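Local coordinates for protein Afp2 (Serratia entomophila, PDB 6RBN) that probably forms, with many copies of itself, the contractile sheath around the inner tube of the anti-feeding prophage, a contractile injection system, at residues N196-D210 and M224-W236. Sequence-based numbering, arbitrary orientation.
Sequences NQAVNGVTPAFAVSD and MIRTFSGQGTVVW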
loop_
_atom_site.group_PDB
_atom_site.type_symbol
_atom_site.label_atom_id
_atom_site.label_comp_id
_atom_site.label_asym_id
_atom_site.label_seq_id
_atom_site.Cartn_x
_atom_site.Cartn_y
_atom_site.Cartn_z
ATOM N N ASN C 196 -76.801 50.229 -22.242
ATOM C CA ASN C 196 -76.817 50.733 -23.614
ATOM C C ASN C 196 -76.838 49.639 -24.680
ATOM O O ASN C 196 -76.561 49.938 -25.845
ATOM C CB ASN C 196 -75.626 51.658 -23.858
ATOM C CG ASN C 196 -75.838 53.033 -23.285
ATOM O OD1 ASN C 196 -76.910 53.610 -23.423
ATOM N ND2 ASN C 196 -74.816 53.569 -22.635
ATOM N N GLN C 197 -77.144 48.399 -24.325
ATOM C CA GLN C 197 -77.327 47.353 -25.316
ATOM C C GLN C 197 -78.723 47.463 -25.910
ATOM O O GLN C 197 -79.709 47.587 -25.179
ATOM C CB GLN C 197 -77.121 45.982 -24.684
ATOM C CG GLN C 197 -77.189 44.858 -25.672
ATOM C CD GLN C 197 -76.047 44.896 -26.656
ATOM O OE1 GLN C 197 -74.906 45.163 -26.287
ATOM N NE2 GLN C 197 -76.347 44.634 -27.920
ATOM N N ALA C 198 -78.805 47.425 -27.236
ATOM C CA ALA C 198 -80.065 47.607 -27.946
ATOM C C ALA C 198 -80.744 46.257 -28.122
ATOM O O ALA C 198 -80.225 45.378 -28.817
ATOM C CB ALA C 198 -79.826 48.277 -29.295
ATOM N N VAL C 199 -81.896 46.088 -27.494
ATOM C CA VAL C 199 -82.729 44.912 -27.704
ATOM C C VAL C 199 -83.626 45.190 -28.907
ATOM O O VAL C 199 -84.084 46.315 -29.123
ATOM C CB VAL C 199 -83.507 44.551 -26.414
ATOM C CG1 VAL C 199 -84.468 45.638 -25.998
ATOM C CG2 VAL C 199 -84.243 43.243 -26.547
ATOM N N ASN C 200 -83.826 44.178 -29.744
ATOM C CA ASN C 200 -84.476 44.345 -31.034
ATOM C C ASN C 200 -85.832 43.656 -31.053
ATOM O O ASN C 200 -86.076 42.700 -30.313
ATOM C CB ASN C 200 -83.611 43.788 -32.164
ATOM C CG ASN C 200 -82.388 44.632 -32.427
ATOM O OD1 ASN C 200 -82.462 45.859 -32.445
ATOM N ND2 ASN C 200 -81.250 43.981 -32.630
ATOM N N GLY C 201 -86.711 44.153 -31.916
ATOM C CA GLY C 201 -88.016 43.563 -32.109
ATOM C C GLY C 201 -89.068 43.963 -31.103
ATOM O O GLY C 201 -90.223 43.551 -31.249
ATOM N N VAL C 202 -88.723 44.773 -30.107
ATOM C CA VAL C 202 -89.663 45.180 -29.074
ATOM C C VAL C 202 -89.566 46.693 -28.934
ATOM O O VAL C 202 -88.527 47.293 -29.215
ATOM C CB VAL C 202 -89.386 44.436 -27.736
ATOM C CG1 VAL C 202 -88.078 44.879 -27.101
ATOM C CG2 VAL C 202 -90.551 44.554 -26.760
ATOM N N THR C 203 -90.681 47.321 -28.582
ATOM C CA THR C 203 -90.748 48.749 -28.316
ATOM C C THR C 203 -91.427 48.937 -26.968
ATOM O O THR C 203 -92.224 48.086 -26.559
ATOM C CB THR C 203 -91.520 49.509 -29.410
ATOM O OG1 THR C 203 -92.832 48.955 -29.553
ATOM C CG2 THR C 203 -90.794 49.445 -30.747
ATOM N N PRO C 204 -91.097 49.998 -26.234
ATOM C CA PRO C 204 -91.805 50.252 -24.977
ATOM C C PRO C 204 -93.235 50.690 -25.226
ATOM O O PRO C 204 -93.547 51.336 -26.228
ATOM C CB PRO C 204 -90.982 51.366 -24.323
ATOM C CG PRO C 204 -90.292 52.028 -25.441
ATOM C CD PRO C 204 -89.990 50.950 -26.431
ATOM N N ALA C 205 -94.113 50.313 -24.297
ATOM C CA ALA C 205 -95.518 50.682 -24.419
ATOM C C ALA C 205 -95.731 52.164 -24.170
ATOM O O ALA C 205 -96.633 52.769 -24.756
ATOM C CB ALA C 205 -96.365 49.857 -23.454
ATOM N N PHE C 206 -94.910 52.762 -23.315
ATOM C CA PHE C 206 -95.050 54.149 -22.906
ATOM C C PHE C 206 -93.769 54.898 -23.239
ATOM O O PHE C 206 -92.707 54.302 -23.426
ATOM C CB PHE C 206 -95.333 54.242 -21.404
ATOM C CG PHE C 206 -96.641 53.638 -20.999
ATOM C CD1 PHE C 206 -97.723 53.630 -21.862
ATOM C CD2 PHE C 206 -96.764 53.002 -19.779
ATOM C CE1 PHE C 206 -98.920 53.049 -21.493
ATOM C CE2 PHE C 206 -97.950 52.411 -19.409
ATOM C CZ PHE C 206 -99.032 52.438 -20.265
ATOM N N ALA C 207 -93.878 56.218 -23.311
ATOM C CA ALA C 207 -92.731 57.091 -23.500
ATOM C C ALA C 207 -92.400 57.744 -22.170
ATOM O O ALA C 207 -93.281 58.313 -21.519
ATOM C CB ALA C 207 -93.010 58.148 -24.567
ATOM N N VAL C 208 -91.139 57.654 -21.764
ATOM C CA VAL C 208 -90.691 58.139 -20.467
ATOM C C VAL C 208 -89.712 59.283 -20.685
ATOM O O VAL C 208 -88.761 59.154 -21.465
ATOM C CB VAL C 208 -90.047 57.013 -19.644
ATOM C CG1 VAL C 208 -89.550 57.551 -18.335
ATOM C CG2 VAL C 208 -91.039 55.893 -19.414
ATOM N N SER C 209 -89.945 60.399 -20.002
ATOM C CA SER C 209 -89.057 61.545 -20.069
ATOM C C SER C 209 -87.959 61.429 -19.017
ATOM O O SER C 209 -87.958 60.529 -18.175
ATOM C CB SER C 209 -89.847 62.838 -19.892
ATOM O OG SER C 209 -90.404 62.911 -18.593
ATOM N N ASP C 210 -87.007 62.362 -19.067
ATOM C CA ASP C 210 -85.935 62.393 -18.081
ATOM C C ASP C 210 -86.429 62.829 -16.711
ATOM O O ASP C 210 -85.936 62.336 -15.692
ATOM C CB ASP C 210 -84.825 63.335 -18.546
ATOM C CG ASP C 210 -83.999 62.754 -19.666
ATOM O OD1 ASP C 210 -83.855 61.518 -19.711
ATOM O OD2 ASP C 210 -83.487 63.533 -20.495
ATOM N N MET C 224 -85.692 52.458 -15.882
ATOM C CA MET C 224 -86.456 52.690 -17.109
ATOM C C MET C 224 -85.992 51.951 -18.361
ATOM O O MET C 224 -84.814 51.615 -18.502
ATOM C CB MET C 224 -86.447 54.180 -17.423
ATOM C CG MET C 224 -87.535 54.978 -16.769
ATOM S SD MET C 224 -87.692 54.826 -14.995
ATOM C CE MET C 224 -89.258 53.998 -14.940
ATOM N N ILE C 225 -86.931 51.703 -19.268
ATOM C CA ILE C 225 -86.671 51.151 -20.592
ATOM C C ILE C 225 -87.125 52.203 -21.590
ATOM O O ILE C 225 -88.329 52.448 -21.738
ATOM C CB ILE C 225 -87.407 49.826 -20.820
ATOM C CG1 ILE C 225 -86.926 48.769 -19.830
ATOM C CG2 ILE C 225 -87.217 49.345 -22.244
ATOM C CD1 ILE C 225 -87.745 47.515 -19.848
ATOM N N ARG C 226 -86.175 52.830 -22.271
ATOM C CA ARG C 226 -86.452 53.996 -23.094
ATOM C C ARG C 226 -85.953 53.756 -24.509
ATOM O O ARG C 226 -85.090 52.914 -24.751
ATOM C CB ARG C 226 -85.795 55.243 -22.502
ATOM C CG ARG C 226 -86.377 55.670 -21.179
ATOM C CD ARG C 226 -85.610 56.837 -20.621
ATOM N NE ARG C 226 -85.670 57.974 -21.524
ATOM C CZ ARG C 226 -84.962 59.083 -21.365
ATOM N NH1 ARG C 226 -84.149 59.204 -20.330
ATOM N NH2 ARG C 226 -85.071 60.070 -22.239
ATOM N N THR C 227 -86.490 54.517 -25.453
ATOM C CA THR C 227 -86.052 54.452 -26.838
ATOM C C THR C 227 -85.321 55.738 -27.204
ATOM O O THR C 227 -85.659 56.819 -26.713
ATOM C CB THR C 227 -87.227 54.186 -27.787
ATOM O OG1 THR C 227 -86.750 54.106 -29.135
ATOM C CG2 THR C 227 -88.313 55.247 -27.675
ATOM N N PHE C 228 -84.276 55.601 -28.013
ATOM C CA PHE C 228 -83.459 56.718 -28.457
ATOM C C PHE C 228 -83.241 56.617 -29.958
ATOM O O PHE C 228 -83.059 55.518 -30.491
ATOM C CB PHE C 228 -82.105 56.735 -27.745
ATOM C CG PHE C 228 -82.192 57.000 -26.273
ATOM C CD1 PHE C 228 -82.321 58.290 -25.794
ATOM C CD2 PHE C 228 -82.139 55.957 -25.366
ATOM C CE1 PHE C 228 -82.397 58.534 -24.441
ATOM C CE2 PHE C 228 -82.217 56.198 -24.011
ATOM C CZ PHE C 228 -82.347 57.487 -23.551
ATOM N N SER C 229 -83.267 57.759 -30.638
ATOM C CA SER C 229 -82.890 57.805 -32.046
ATOM C C SER C 229 -81.387 57.593 -32.149
ATOM O O SER C 229 -80.602 58.443 -31.720
ATOM C CB SER C 229 -83.306 59.134 -32.666
ATOM O OG SER C 229 -82.928 59.199 -34.030
ATOM N N GLY C 230 -80.981 56.462 -32.715
ATOM C CA GLY C 230 -79.611 56.013 -32.582
ATOM C C GLY C 230 -79.579 54.640 -31.947
ATOM O O GLY C 230 -79.959 53.654 -32.584
ATOM N N GLN C 231 -79.123 54.560 -30.698
ATOM C CA GLN C 231 -79.241 53.326 -29.925
ATOM C C GLN C 231 -80.715 53.118 -29.614
ATOM O O GLN C 231 -81.248 53.681 -28.660
ATOM C CB GLN C 231 -78.426 53.419 -28.640
ATOM C CG GLN C 231 -76.922 53.512 -28.831
ATOM C CD GLN C 231 -76.333 52.259 -29.443
ATOM O OE1 GLN C 231 -75.895 52.262 -30.594
ATOM N NE2 GLN C 231 -76.323 51.177 -28.675
ATOM N N GLY C 232 -81.385 52.299 -30.422
ATOM C CA GLY C 232 -82.828 52.178 -30.321
ATOM C C GLY C 232 -83.235 51.208 -29.233
ATOM O O GLY C 232 -82.713 50.091 -29.158
ATOM N N THR C 233 -84.210 51.627 -28.415
ATOM C CA THR C 233 -84.893 50.873 -27.338
ATOM C C THR C 233 -83.941 50.043 -26.460
ATOM O O THR C 233 -83.923 48.816 -26.471
ATOM C CB THR C 233 -86.101 50.049 -27.850
ATOM O OG1 THR C 233 -86.693 49.338 -26.754
ATOM C CG2 THR C 233 -85.834 49.086 -29.026
ATOM N N VAL C 234 -83.135 50.764 -25.687
ATOM C CA VAL C 234 -82.235 50.173 -24.703
ATOM C C VAL C 234 -82.895 50.228 -23.333
ATOM O O VAL C 234 -83.908 50.906 -23.155
ATOM C CB VAL C 234 -80.889 50.912 -24.686
ATOM C CG1 VAL C 234 -80.238 50.849 -26.044
ATOM C CG2 VAL C 234 -81.090 52.352 -24.269
ATOM N N VAL C 235 -82.357 49.508 -22.356
ATOM C CA VAL C 235 -82.766 49.758 -20.978
ATOM C C VAL C 235 -81.897 50.883 -20.426
ATOM O O VAL C 235 -80.745 51.060 -20.827
ATOM C CB VAL C 235 -82.698 48.485 -20.107
ATOM C CG1 VAL C 235 -83.585 47.401 -20.687
ATOM C CG2 VAL C 235 -81.300 47.976 -19.971
ATOM N N TRP C 236 -82.458 51.697 -19.543
ATOM C CA TRP C 236 -81.800 52.942 -19.153
ATOM C C TRP C 236 -81.777 53.011 -17.632
ATOM O O TRP C 236 -82.751 53.431 -17.002
ATOM C CB TRP C 236 -82.515 54.137 -19.769
ATOM C CG TRP C 236 -81.753 55.411 -19.700
ATOM C CD1 TRP C 236 -81.986 56.464 -18.875
ATOM C CD2 TRP C 236 -80.629 55.771 -20.503
ATOM N NE1 TRP C 236 -81.078 57.461 -19.112
ATOM C CE2 TRP C 236 -80.230 57.058 -20.107
ATOM C CE3 TRP C 236 -79.916 55.127 -21.517
ATOM C CZ2 TRP C 236 -79.153 57.715 -20.691
ATOM C CZ3 TRP C 236 -78.851 55.780 -22.092
ATOM C CH2 TRP C 236 -78.478 57.061 -21.679
#
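Arg226 and Asp210 meet on one flank of a small beta hairpin, whose strands 225-226 and 234-235 pair through Arg226 N to Val234 O (3.1 Å); the irregular segment 196-210 wraps around this hairpin within the subtilisin-like domain of the tail sheath fold. The Arg226 chain bends at chi3 (60°) and carries its guanidinium to the start of helix 210-216, where NH1 forms a salt bridge with Asp210 OD1. The carboxylate does not lie flat against the guanidinium: their planes are 74° apart, with OD1 the oxygen turned to NH1. The CZ corner of Phe228, from the hairpin itself, lies over one face of the guanidinium and over one face of the Trp236 ring. Next to the salt bridge, Val208 turns CG1 onto Met224 CG (3.6 Å), the two side chains crossing at about a right angle; Phe212 and Gln213 of helix 210-216 also touch Met224. Midway along the wrap, Thr233 points at the loop, with CG2 set beside the carbonyl oxygens of Val199 and Val202 and OG1 facing Pro204 CD (3.7 Å). Val234 CG1 lies against Gln197 O (3.4 Å) and reaches Ala198 CB. Beyond it, Gln231 bends at chi2 and donates an N-H from NE2 to Asn196 O at 3.1 Å; Asn196 O lies in the Gln231 amide plane, though the bond is bent at the hydrogen (136°). Asn196 runs alongside Trp236, pointing the same way, and brings OD1 to the indole edge, 3.2 Å from CZ3.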